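Local coordinates for protein beta-glucosidase (Pseudoalteromonas sp., PDB 3F95) that is the extra C-terminal beta-sandwich domain of an exo-1,3/1,4-beta-glucanase, an enzyme that probably acts as a beta-glucosidase releasing sugar from beta-glucans, at residues H7-R12 with V168-K173; T85-L90 with T133-L138; A23-Q28 with R64-L69; M18-A23 with L45-V50. One frame throughout, in Å; residues are numbered along the deposited sequence.

Contact 1: residues H7-R12 with V168-K173; sequences HPLFVR and VALTIK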
loop_
_atom_site.group_PDB
_atom_site.type_symbol
_atom_site.label_atom_id
_atom_site.label_comp_id
_atom_site.label_asym_id
_atom_site.label_seq_id
_atom_site.Cartn_x
_atom_site.Cartn_y
_atom_site.Cartn_z
ATOM N N HIS A 7 14.502 -3.764 -2.596
ATOM C CA HIS A 7 14.449 -2.506 -3.303
ATOM C C HIS A 7 13.400 -1.627 -2.598
ATOM O O HIS A 7 12.205 -1.941 -2.632
ATOM C CB HIS A 7 14.085 -2.733 -4.760
ATOM C CG HIS A 7 13.931 -1.467 -5.533
ATOM N ND1 HIS A 7 15.010 -0.740 -5.990
ATOM C CD2 HIS A 7 12.828 -0.766 -5.884
ATOM C CE1 HIS A 7 14.577 0.339 -6.622
ATOM N NE2 HIS A 7 13.255 0.344 -6.575
ATOM N N PRO A 8 13.853 -0.568 -1.900
ATOM C CA PRO A 8 12.908 0.257 -1.144
ATOM C C PRO A 8 11.987 1.058 -2.062
ATOM O O PRO A 8 12.419 1.532 -3.136
ATOM C CB PRO A 8 13.828 1.197 -0.339
ATOM C CG PRO A 8 15.036 1.341 -1.288
ATOM C CD PRO A 8 15.245 -0.098 -1.710
ATOM N N LEU A 9 10.720 1.184 -1.650
ATOM C CA LEU A 9 9.759 2.027 -2.372
ATOM C C LEU A 9 9.292 3.184 -1.510
ATOM O O LEU A 9 9.114 4.322 -1.996
ATOM C CB LEU A 9 8.539 1.212 -2.835
ATOM C CG LEU A 9 8.824 0.025 -3.788
ATOM C CD1 LEU A 9 7.552 -0.791 -4.055
ATOM C CD2 LEU A 9 9.449 0.489 -5.106
ATOM N N PHE A 10 9.032 2.875 -0.240
ATOM C CA PHE A 10 8.784 3.902 0.762
ATOM C C PHE A 10 9.350 3.461 2.094
ATOM O O PHE A 10 8.671 2.818 2.882
ATOM C CB PHE A 10 7.297 4.292 0.903
ATOM C CG PHE A 10 7.057 5.358 1.945
ATOM C CD1 PHE A 10 7.238 6.718 1.635
ATOM C CD2 PHE A 10 6.685 5.017 3.245
ATOM C CE1 PHE A 10 7.042 7.711 2.622
ATOM C CE2 PHE A 10 6.505 6.001 4.234
ATOM C CZ PHE A 10 6.682 7.346 3.918
ATOM N N VAL A 11 10.611 3.794 2.319
ATOM C CA VAL A 11 11.265 3.489 3.593
ATOM C C VAL A 11 11.746 4.818 4.167
ATOM O O VAL A 11 12.838 5.332 3.834
ATOM C CB VAL A 11 12.424 2.417 3.485
ATOM C CG1 VAL A 11 12.941 2.075 4.904
ATOM C CG2 VAL A 11 11.935 1.120 2.771
ATOM N N ARG A 12 10.899 5.361 5.035
ATOM C CA ARG A 12 11.031 6.687 5.624
ATOM C C ARG A 12 10.725 7.846 4.661
ATOM O O ARG A 12 10.277 8.897 5.113
ATOM C CB ARG A 12 12.400 6.907 6.265
ATOM C CG ARG A 12 12.746 5.875 7.344
ATOM C CD ARG A 12 13.959 6.351 8.159
ATOM N NE ARG A 12 13.699 7.589 8.901
ATOM C CZ ARG A 12 14.619 8.235 9.622
ATOM N NH1 ARG A 12 15.873 7.751 9.730
ATOM N NH2 ARG A 12 14.296 9.340 10.266
ATOM N N VAL A 168 7.875 0.165 3.042
ATOM C CA VAL A 168 7.409 -0.606 1.899
ATOM C C VAL A 168 8.579 -0.903 0.999
ATOM O O VAL A 168 9.278 0.022 0.543
ATOM C CB VAL A 168 6.339 0.165 1.069
ATOM C CG1 VAL A 168 5.791 -0.708 -0.020
ATOM C CG2 VAL A 168 5.183 0.600 1.967
ATOM N N ALA A 169 8.807 -2.188 0.730
ATOM C CA ALA A 169 9.940 -2.559 -0.132
ATOM C C ALA A 169 9.689 -3.854 -0.870
ATOM O O ALA A 169 8.955 -4.717 -0.366
ATOM C CB ALA A 169 11.234 -2.662 0.711
ATOM N N LEU A 170 10.268 -3.981 -2.080
ATOM C CA LEU A 170 10.314 -5.270 -2.763
ATOM C C LEU A 170 11.474 -6.069 -2.150
ATOM O O LEU A 170 12.535 -5.511 -1.897
ATOM C CB LEU A 170 10.496 -5.083 -4.273
ATOM C CG LEU A 170 9.339 -4.442 -5.040
ATOM C CD1 LEU A 170 9.758 -3.996 -6.432
ATOM C CD2 LEU A 170 8.151 -5.400 -5.124
ATOM N N THR A 171 11.250 -7.360 -1.887
ATOM C CA THR A 171 12.270 -8.197 -1.279
ATOM C C THR A 171 12.239 -9.618 -1.841
ATOM O O THR A 171 11.187 -10.114 -2.262
ATOM C CB THR A 171 12.131 -8.261 0.267
ATOM O OG1 THR A 171 13.262 -8.961 0.803
ATOM C CG2 THR A 171 10.860 -9.004 0.673
ATOM N N ILE A 172 13.393 -10.280 -1.826
ATOM C CA ILE A 172 13.435 -11.662 -2.302
ATOM C C ILE A 172 13.196 -12.606 -1.143
ATOM O O ILE A 172 12.853 -13.764 -1.360
ATOM C CB ILE A 172 14.734 -12.014 -3.079
ATOM C CG1 ILE A 172 15.974 -11.854 -2.195
ATOM C CG2 ILE A 172 14.813 -11.153 -4.322
ATOM C CD1 ILE A 172 17.273 -12.274 -2.856
ATOM N N LYS A 173 13.388 -12.085 0.071
ATOM C CA LYS A 173 13.083 -12.815 1.301
ATOM C C LYS A 173 12.417 -11.952 2.381
ATOM O O LYS A 173 13.004 -10.956 2.859
ATOM C CB LYS A 173 14.331 -13.510 1.885
ATOM C CG LYS A 173 15.428 -12.582 2.381
ATOM C CD LYS A 173 15.880 -12.995 3.781
ATOM C CE LYS A 173 16.324 -14.444 3.813
ATOM N NZ LYS A 173 16.412 -15.017 5.205
#

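Contact 2: residues T85-L90 with T133-L138; sequences TGYLEL and TLAIPL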
loop_
_atom_site.group_PDB
_atom_site.type_symbol
_atom_site.label_atom_id
_atom_site.label_comp_id
_atom_site.label_asym_id
_atom_site.label_seq_id
_atom_site.Cartn_x
_atom_site.Cartn_y
_atom_site.Cartn_z
ATOM N N THR A 85 9.842 -14.115 -8.223
ATOM C CA THR A 85 9.300 -14.968 -7.159
ATOM C C THR A 85 9.487 -14.345 -5.778
ATOM O O THR A 85 9.628 -15.058 -4.779
ATOM C CB THR A 85 9.921 -16.401 -7.156
ATOM O OG1 THR A 85 11.339 -16.315 -7.364
ATOM C CG2 THR A 85 9.317 -17.248 -8.260
ATOM N N GLY A 86 9.481 -13.016 -5.736
ATOM C CA GLY A 86 9.704 -12.267 -4.503
ATOM C C GLY A 86 8.413 -11.771 -3.865
ATOM O O GLY A 86 7.321 -12.320 -4.088
ATOM N N TYR A 87 8.555 -10.710 -3.076
ATOM C CA TYR A 87 7.502 -10.226 -2.206
ATOM C C TYR A 87 7.464 -8.719 -2.229
ATOM O O TYR A 87 8.509 -8.061 -2.342
ATOM C CB TYR A 87 7.788 -10.607 -0.747
ATOM C CG TYR A 87 7.847 -12.086 -0.532
ATOM C CD1 TYR A 87 6.750 -12.766 -0.018
ATOM C CD2 TYR A 87 9.005 -12.815 -0.857
ATOM C CE1 TYR A 87 6.781 -14.130 0.159
ATOM C CE2 TYR A 87 9.046 -14.198 -0.683
ATOM C CZ TYR A 87 7.930 -14.836 -0.167
ATOM O OH TYR A 87 7.950 -16.199 0.023
ATOM N N LEU A 88 6.269 -8.168 -2.077
ATOM C CA LEU A 88 6.186 -6.795 -1.590
ATOM C C LEU A 88 6.042 -6.901 -0.075
ATOM O O LEU A 88 5.141 -7.587 0.411
ATOM C CB LEU A 88 4.988 -6.051 -2.207
ATOM C CG LEU A 88 4.867 -4.577 -1.758
ATOM C CD1 LEU A 88 5.940 -3.740 -2.470
ATOM C CD2 LEU A 88 3.472 -3.994 -2.012
ATOM N N GLU A 89 6.935 -6.248 0.658
ATOM C CA GLU A 89 6.831 -6.196 2.110
ATOM C C GLU A 89 6.459 -4.798 2.569
ATOM O O GLU A 89 6.940 -3.805 2.018
ATOM C CB GLU A 89 8.128 -6.648 2.793
ATOM C CG GLU A 89 8.063 -6.565 4.324
ATOM C CD GLU A 89 9.407 -6.795 5.025
ATOM O OE1 GLU A 89 9.871 -7.942 5.028
ATOM O OE2 GLU A 89 9.977 -5.836 5.601
ATOM N N LEU A 90 5.595 -4.721 3.578
ATOM C CA LEU A 90 5.238 -3.428 4.149
ATOM C C LEU A 90 4.831 -3.619 5.598
ATOM O O LEU A 90 4.491 -4.724 6.000
ATOM C CB LEU A 90 4.084 -2.776 3.361
ATOM C CG LEU A 90 2.685 -3.439 3.438
ATOM C CD1 LEU A 90 1.566 -2.464 3.007
ATOM C CD2 LEU A 90 2.604 -4.675 2.612
ATOM N N THR A 133 4.162 -6.564 10.202
ATOM C CA THR A 133 4.928 -6.622 8.976
ATOM C C THR A 133 4.312 -7.694 8.074
ATOM O O THR A 133 4.247 -8.877 8.437
ATOM C CB THR A 133 6.407 -6.949 9.248
ATOM O OG1 THR A 133 6.917 -6.002 10.180
ATOM C CG2 THR A 133 7.205 -6.861 7.965
ATOM N N LEU A 134 3.843 -7.265 6.905
ATOM C CA LEU A 134 3.167 -8.158 5.961
ATOM C C LEU A 134 4.086 -8.431 4.768
ATOM O O LEU A 134 4.649 -7.484 4.175
ATOM C CB LEU A 134 1.851 -7.514 5.487
ATOM C CG LEU A 134 0.813 -7.115 6.542
ATOM C CD1 LEU A 134 -0.414 -6.465 5.862
ATOM C CD2 LEU A 134 0.382 -8.374 7.375
ATOM N N ALA A 135 4.284 -9.708 4.443
ATOM C CA ALA A 135 5.038 -10.095 3.256
ATOM C C ALA A 135 4.075 -10.656 2.209
ATOM O O ALA A 135 3.319 -11.582 2.472
ATOM C CB ALA A 135 6.188 -11.102 3.595
ATOM N N ILE A 136 4.052 -10.036 1.036
ATOM C CA ILE A 136 3.070 -10.413 0.019
ATOM C C ILE A 136 3.732 -11.066 -1.194
ATOM O O ILE A 136 4.340 -10.377 -2.020
ATOM C CB ILE A 136 2.198 -9.204 -0.431
ATOM C CG1 ILE A 136 1.515 -8.584 0.797
ATOM C CG2 ILE A 136 1.186 -9.668 -1.456
ATOM C CD1 ILE A 136 0.881 -7.217 0.557
ATOM N N PRO A 137 3.622 -12.404 -1.301
ATOM C CA PRO A 137 4.268 -13.056 -2.444
ATOM C C PRO A 137 3.657 -12.509 -3.725
ATOM O O PRO A 137 2.434 -12.363 -3.819
ATOM C CB PRO A 137 3.956 -14.539 -2.263
ATOM C CG PRO A 137 2.912 -14.623 -1.146
ATOM C CD PRO A 137 2.933 -13.339 -0.391
ATOM N N LEU A 138 4.510 -12.158 -4.679
ATOM C CA LEU A 138 4.033 -11.526 -5.915
ATOM C C LEU A 138 3.422 -12.529 -6.885
ATOM O O LEU A 138 2.593 -12.177 -7.730
ATOM C CB LEU A 138 5.159 -10.722 -6.578
ATOM C CG LEU A 138 5.700 -9.552 -5.729
ATOM C CD1 LEU A 138 6.785 -8.780 -6.470
ATOM C CD2 LEU A 138 4.572 -8.601 -5.279
#

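Contact 3: residues A23-Q28 with R64-L69; sequences ADTSTQ and RAQAAL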
loop_
_atom_site.group_PDB
_atom_site.type_symbol
_atom_site.label_atom_id
_atom_site.label_comp_id
_atom_site.label_asym_id
_atom_site.label_seq_id
_atom_site.Cartn_x
_atom_site.Cartn_y
_atom_site.Cartn_z
ATOM N N ALA A 23 -6.926 9.102 -5.129
ATOM C CA ALA A 23 -7.908 9.163 -6.223
ATOM C C ALA A 23 -9.326 8.919 -5.722
ATOM O O ALA A 23 -9.764 7.757 -5.501
ATOM C CB ALA A 23 -7.512 8.183 -7.358
ATOM N N ASP A 24 -10.051 10.009 -5.501
ATOM C CA ASP A 24 -11.453 9.884 -5.073
ATOM C C ASP A 24 -12.411 9.911 -6.287
ATOM O O ASP A 24 -11.966 9.786 -7.423
ATOM C CB ASP A 24 -11.815 10.910 -3.999
ATOM C CG ASP A 24 -11.664 12.356 -4.473
ATOM O OD1 ASP A 24 -11.688 12.599 -5.705
ATOM O OD2 ASP A 24 -11.506 13.237 -3.611
ATOM N N THR A 25 -13.710 10.111 -6.056
ATOM C CA THR A 25 -14.692 10.062 -7.157
ATOM C C THR A 25 -14.813 11.412 -7.878
ATOM O O THR A 25 -15.603 11.558 -8.828
ATOM C CB THR A 25 -16.072 9.596 -6.671
ATOM O OG1 THR A 25 -16.513 10.453 -5.607
ATOM C CG2 THR A 25 -15.994 8.112 -6.151
ATOM N N SER A 26 -13.994 12.368 -7.468
ATOM C CA SER A 26 -13.978 13.686 -8.090
ATOM C C SER A 26 -13.196 13.694 -9.398
ATOM O O SER A 26 -12.592 12.693 -9.787
ATOM C CB SER A 26 -13.424 14.750 -7.141
ATOM O OG SER A 26 -12.008 14.755 -7.123
ATOM N N THR A 27 -13.163 14.860 -10.036
ATOM C CA THR A 27 -12.406 15.023 -11.280
ATOM C C THR A 27 -10.966 15.444 -11.020
ATOM O O THR A 27 -10.243 15.795 -11.947
ATOM C CB THR A 27 -13.070 16.090 -12.204
ATOM O OG1 THR A 27 -13.142 17.345 -11.518
ATOM C CG2 THR A 27 -14.476 15.646 -12.623
ATOM N N GLN A 28 -10.537 15.431 -9.764
ATOM C CA GLN A 28 -9.145 15.764 -9.462
ATOM C C GLN A 28 -8.472 14.598 -8.730
ATOM O O GLN A 28 -8.969 14.116 -7.715
ATOM C CB GLN A 28 -9.037 17.028 -8.610
ATOM C CG GLN A 28 -9.580 18.315 -9.268
ATOM C CD GLN A 28 -9.563 19.511 -8.291
ATOM O OE1 GLN A 28 -10.577 19.811 -7.632
ATOM N NE2 GLN A 28 -8.433 20.177 -8.185
ATOM N N ARG A 64 -13.192 8.323 3.999
ATOM C CA ARG A 64 -14.560 8.648 4.402
ATOM C C ARG A 64 -15.565 8.469 3.276
ATOM O O ARG A 64 -16.779 8.513 3.523
ATOM C CB ARG A 64 -14.629 10.069 4.965
ATOM C CG ARG A 64 -13.848 10.202 6.254
ATOM C CD ARG A 64 -13.880 11.621 6.716
ATOM N NE ARG A 64 -15.224 11.944 7.163
ATOM C CZ ARG A 64 -15.828 13.101 6.920
ATOM N NH1 ARG A 64 -15.195 14.047 6.225
ATOM N NH2 ARG A 64 -17.063 13.301 7.367
ATOM N N ALA A 65 -15.073 8.268 2.053
ATOM C CA ALA A 65 -15.908 7.875 0.924
ATOM C C ALA A 65 -15.056 7.107 -0.070
ATOM O O ALA A 65 -13.837 7.059 0.079
ATOM C CB ALA A 65 -16.564 9.099 0.240
ATOM N N GLN A 66 -15.721 6.530 -1.071
ATOM C CA GLN A 66 -15.078 5.784 -2.145
ATOM C C GLN A 66 -13.803 6.438 -2.684
ATOM O O GLN A 66 -13.848 7.555 -3.197
ATOM C CB GLN A 66 -16.065 5.594 -3.293
ATOM C CG GLN A 66 -15.479 4.791 -4.430
ATOM C CD GLN A 66 -15.253 3.316 -4.071
ATOM O OE1 GLN A 66 -15.944 2.752 -3.221
ATOM N NE2 GLN A 66 -14.294 2.696 -4.732
ATOM N N ALA A 67 -12.671 5.735 -2.587
ATOM C CA ALA A 67 -11.390 6.293 -3.037
ATOM C C ALA A 67 -10.351 5.200 -3.081
ATOM O O ALA A 67 -10.520 4.172 -2.408
ATOM C CB ALA A 67 -10.922 7.391 -2.097
ATOM N N ALA A 68 -9.339 5.415 -3.927
ATOM C CA ALA A 68 -8.187 4.508 -4.041
ATOM C C ALA A 68 -6.922 5.264 -3.659
ATOM O O ALA A 68 -6.648 6.360 -4.160
ATOM C CB ALA A 68 -8.057 3.967 -5.438
ATOM N N LEU A 69 -6.150 4.649 -2.777
ATOM C CA LEU A 69 -4.806 5.108 -2.481
ATOM C C LEU A 69 -3.851 4.199 -3.235
ATOM O O LEU A 69 -4.000 2.969 -3.168
ATOM C CB LEU A 69 -4.504 4.928 -1.000
ATOM C CG LEU A 69 -3.033 5.199 -0.663
ATOM C CD1 LEU A 69 -2.715 6.735 -0.743
ATOM C CD2 LEU A 69 -2.656 4.565 0.655
HETATM O O HOH W 1 -15.089 9.764 -3.237
#

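Contact 4: residues M18-A23 with L45-V50; sequences MTWQLA and LLMQSV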
loop_
_atom_site.group_PDB
_atom_site.type_symbol
_atom_site.label_atom_id
_atom_site.label_comp_id
_atom_site.label_asym_id
_atom_site.label_seq_id
_atom_site.Cartn_x
_atom_site.Cartn_y
_atom_site.Cartn_z
ATOM N N MET A 18 8.802 7.383 -7.322
ATOM C CA MET A 18 7.551 7.016 -6.633
ATOM C C MET A 18 6.739 8.202 -6.108
ATOM O O MET A 18 7.303 9.225 -5.699
ATOM C CB MET A 18 7.783 6.032 -5.467
ATOM C CG MET A 18 8.724 4.862 -5.712
ATOM S SD MET A 18 8.181 3.800 -7.024
ATOM C CE MET A 18 6.662 3.110 -6.368
ATOM N N THR A 19 5.413 8.039 -6.094
ATOM C CA THR A 19 4.502 8.990 -5.449
ATOM C C THR A 19 3.383 8.246 -4.787
ATOM O O THR A 19 3.028 7.148 -5.197
ATOM C CB THR A 19 3.505 9.766 -6.385
ATOM O OG1 THR A 19 3.580 9.391 -7.754
ATOM C CG2 THR A 19 3.378 11.184 -6.075
ATOM N N TRP A 20 2.747 8.920 -3.830
ATOM C CA TRP A 20 1.441 8.503 -3.371
ATOM C C TRP A 20 0.417 9.112 -4.349
ATOM O O TRP A 20 0.620 10.234 -4.898
ATOM C CB TRP A 20 1.161 9.048 -1.975
ATOM C CG TRP A 20 2.133 8.603 -0.915
ATOM C CD1 TRP A 20 3.100 9.337 -0.336
ATOM C CD2 TRP A 20 2.194 7.300 -0.311
ATOM N NE1 TRP A 20 3.804 8.574 0.584
ATOM C CE2 TRP A 20 3.244 7.328 0.638
ATOM C CE3 TRP A 20 1.469 6.115 -0.495
ATOM C CZ2 TRP A 20 3.599 6.201 1.417
ATOM C CZ3 TRP A 20 1.815 4.994 0.287
ATOM C CH2 TRP A 20 2.862 5.056 1.228
ATOM N N GLN A 21 -0.655 8.375 -4.586
ATOM C CA GLN A 21 -1.750 8.845 -5.432
ATOM C C GLN A 21 -3.058 8.720 -4.675
ATOM O O GLN A 21 -3.445 7.615 -4.289
ATOM C CB GLN A 21 -1.841 8.031 -6.737
ATOM C CG GLN A 21 -0.753 8.323 -7.730
ATOM C CD GLN A 21 -1.066 7.867 -9.159
ATOM O OE1 GLN A 21 -2.180 8.037 -9.678
ATOM N NE2 GLN A 21 -0.054 7.332 -9.814
ATOM N N LEU A 22 -3.766 9.837 -4.505
ATOM C CA LEU A 22 -5.042 9.833 -3.786
ATOM C C LEU A 22 -6.144 10.130 -4.811
ATOM O O LEU A 22 -6.207 11.254 -5.343
ATOM C CB LEU A 22 -5.039 10.897 -2.689
ATOM C CG LEU A 22 -4.238 10.672 -1.382
ATOM C CD1 LEU A 22 -2.736 10.560 -1.645
ATOM C CD2 LEU A 22 -4.503 11.802 -0.365
ATOM N N ALA A 23 -6.926 9.102 -5.129
ATOM C CA ALA A 23 -7.908 9.163 -6.223
ATOM C C ALA A 23 -9.326 8.919 -5.722
ATOM O O ALA A 23 -9.764 7.757 -5.501
ATOM C CB ALA A 23 -7.512 8.183 -7.358
ATOM N N LEU A 45 -10.421 11.060 1.001
ATOM C CA LEU A 45 -9.192 10.312 1.345
ATOM C C LEU A 45 -8.157 11.351 1.787
ATOM O O LEU A 45 -7.838 12.271 1.029
ATOM C CB LEU A 45 -8.689 9.477 0.151
ATOM C CG LEU A 45 -7.390 8.668 0.332
ATOM C CD1 LEU A 45 -7.474 7.751 1.581
ATOM C CD2 LEU A 45 -7.065 7.849 -0.939
ATOM N N LEU A 46 -7.655 11.203 3.023
ATOM C CA LEU A 46 -6.677 12.115 3.613
ATOM C C LEU A 46 -5.456 11.325 4.049
ATOM O O LEU A 46 -5.600 10.201 4.533
ATOM C CB LEU A 46 -7.217 12.832 4.851
ATOM C CG LEU A 46 -8.523 13.656 4.865
ATOM C CD1 LEU A 46 -8.457 14.647 6.063
ATOM C CD2 LEU A 46 -8.812 14.372 3.562
ATOM N N MET A 47 -4.289 11.927 3.875
ATOM C CA MET A 47 -3.024 11.359 4.301
ATOM C C MET A 47 -2.356 12.284 5.332
ATOM O O MET A 47 -2.304 13.492 5.135
ATOM C CB MET A 47 -2.094 11.202 3.084
ATOM C CG MET A 47 -0.684 10.718 3.482
ATOM S SD MET A 47 0.430 10.473 2.101
ATOM C CE MET A 47 1.011 12.167 1.784
ATOM N N GLN A 48 -1.865 11.693 6.426
ATOM C CA GLN A 48 -1.120 12.387 7.479
ATOM C C GLN A 48 0.149 11.578 7.730
ATOM O O GLN A 48 0.239 10.431 7.307
ATOM C CB GLN A 48 -1.902 12.352 8.786
ATOM C CG GLN A 48 -3.092 13.264 8.939
ATOM C CD GLN A 48 -3.709 13.095 10.325
ATOM O OE1 GLN A 48 -3.022 12.704 11.277
ATOM N NE2 GLN A 48 -5.001 13.372 10.441
ATOM N N SER A 49 1.144 12.156 8.405
ATOM C CA SER A 49 2.305 11.365 8.773
ATOM C C SER A 49 2.061 10.765 10.150
ATOM O O SER A 49 1.364 11.352 10.976
ATOM C CB SER A 49 3.570 12.209 8.773
ATOM O OG SER A 49 3.556 13.100 9.863
ATOM N N VAL A 50 2.661 9.609 10.390
ATOM C CA VAL A 50 2.602 8.963 11.705
ATOM C C VAL A 50 4.039 8.499 12.058
ATOM O O VAL A 50 4.925 8.427 11.187
ATOM C CB VAL A 50 1.626 7.756 11.720
ATOM C CG1 VAL A 50 0.186 8.169 11.430
ATOM C CG2 VAL A 50 2.059 6.664 10.765
#

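Contact 1: residues H7-R12 with V168-K173
The carbonyl oxygen of V168 is gripped by two successive amides of the facing segment: L9 N lies 2.9 Å from V168 O and F10 N lies 3.0 Å from it, the second bond almost straight at 171°. V168 returns its own N-H to F10 O at 2.8 Å, reaching that oxygen from above the carbonyl plane. Farther along, H7 and L170 exchange a reciprocal pair of backbone bonds, H7 N to L170 O being the shorter at 2.7 Å. Between these pairs P8, which has no N-H to give, sits in a non-hydrogen-bonded position, where A169 CB rests 3.8 Å from P8 CA. Outside the backbone, L9 crosses L170 obliquely, its CD1 4.2 Å from L170 CG; the branch gets there because L9 CG stands beside its own backbone N (chi1 -60°). V11 CG2 also comes within 3.6 Å of V168 O, the shared acceptor. L9 and L170 are buried, both touching L88 and, from the opposite sheet, M107. With L9 and F10 both set against V168, the antiparallel pairing of strand 6-8 with strand 161-171 ends in a classic beta bulge, where the chain turns a corner at the margin of the beta-sandwich.

Contact 2: residues T85-L90 with T133-L138
Antiparallel strands 87-94 and 132-137 are neighbours in one sheet of the sandwich, and across Y87-L90 and T133-P137 they pair in regular alternation. L88 with I136 and L90 with L134 are the hydrogen-bonded pairs, each joined by two backbone bonds; L134 N points at L90 O nearly along the C=O axis, 2.8 Å away. A further bond, L138 N to G86 O at 2.9 Å, carries the pairing one step past the strand end. On the face shared by Y87, E89, A135 and P137, the tyrosine ring slants against the proline, with Y87 CE1 3.7 Å from P137 CB, while Y87 CD1 also meets A135 CB. In one of its two conformers the E89 chain passes T133 CG2, 3.7 Å from E89 CD, and its OE1 accepts from S175 N. The other face is wholly aliphatic: L90 holds CG between its backbone N and carbonyl carbon (chi1 68°), which brings CD2 to 3.7 Å from I136 CD1, and L138 CD2 packs on L88 CB at 4.0 Å. M107 touches both L88 and L138, and L104 touches I136. One face lined by leucine and isoleucine against a second sheet, the other mixed in character, is characteristic of a beta-sandwich.

Contact 3: residues A23-Q28 with R64-L69
T25 and Q66 set their side chains at about a right angle where two antiparallel strands of the sandwich, 18-24 and 67-73, part into loops. The threonine methyl does the touching: T25 CG2 stands 3.8 Å from Q66 CG, with Q66 bent at chi2 (69°) so that its amide end turns off. Alongside, D24 CB faces the methyl of A67 at 4.1 Å, but the carboxylate leads away from this partner into its own loop. There D24 OD1 accepts from two groups of S26, the backbone N from above the carboxylate plane and OG, 2.6 Å from D24 OD1, on the syn lone pair. The first of these closes an Asx turn, and S26 OG then accepts from Q28 N in an ST turn; D24 OD2 is held by S39 and D41. With an alanine in place of D24, S26 N and S26 OG would probably lose their shared acceptor, S39 and D41 their mate, and the turn would be likelier to drift. The strands themselves are joined by a reciprocal backbone pair, A23 N to A68 O and A68 N to A23 O, both 2.9 Å. Beyond them a water in the fork accepts from T25 N at 3.2 Å.

Contact 4: residues M18-A23 with L45-V50
Strands 18-23 and 45-50 run roughly antiparallel, at 152° between their directions, but their axes come no closer than 7.8 Å, and the nearest CA atoms, those of L22 and L45, are 6.6 Å apart. No backbone bond joins them; the space between is filled by W20, L22, L45 and M47, all directed toward the opposing strand. At the closer end L22 and L45 cross at about a right angle, with L45 CD2 4.0 Å from L22 CG. L22 CD2 reaches past this contact to L45 O at 3.6 Å and also lies against M47 CB. Such meshing of side chains between strands of different sheets is how the two layers of a beta-sandwich are held together, strand 18-24 belonging to one sheet and strand 45-50 to the other. Where the strands diverge, M47 bridges the widening distance: CG lies opposite the backbone N (chi1 175°) and the chain runs extended to SD, which carries the sulfur over one face of the W20 indole in a Met-aromatic contact, 4.0 Å from the centroid of the five-membered ring and 18° off its normal. F10 meets the same indole edge-to-face, and F61 touches both W20 and M47. A valine in place of W20 would probably leave the M47 sulfur without its aromatic face and open a gap beside F10.

Contacts 1 and 2 build on one sheet: strand 161-171 pairs with 6-8 on one side and with 87-94 on the other, and A169 O to E89 N, 2.7 Å, is a probable hydrogen bond between them. Contact 3 belongs to the second sheet and lies at the surface, about 26 Å between centres from either. Contact 4 differs in kind, a buried junction between sheets held by side-chain packing, without backbone bonds, whereas the other three rest on them. It shares A23 with contact 3 and touches contact 1 through F10 and W20. Contact 2 is likewise buried and contact 1 partly so; water and turn-forming polar side chains enter the chemistry at contact 3.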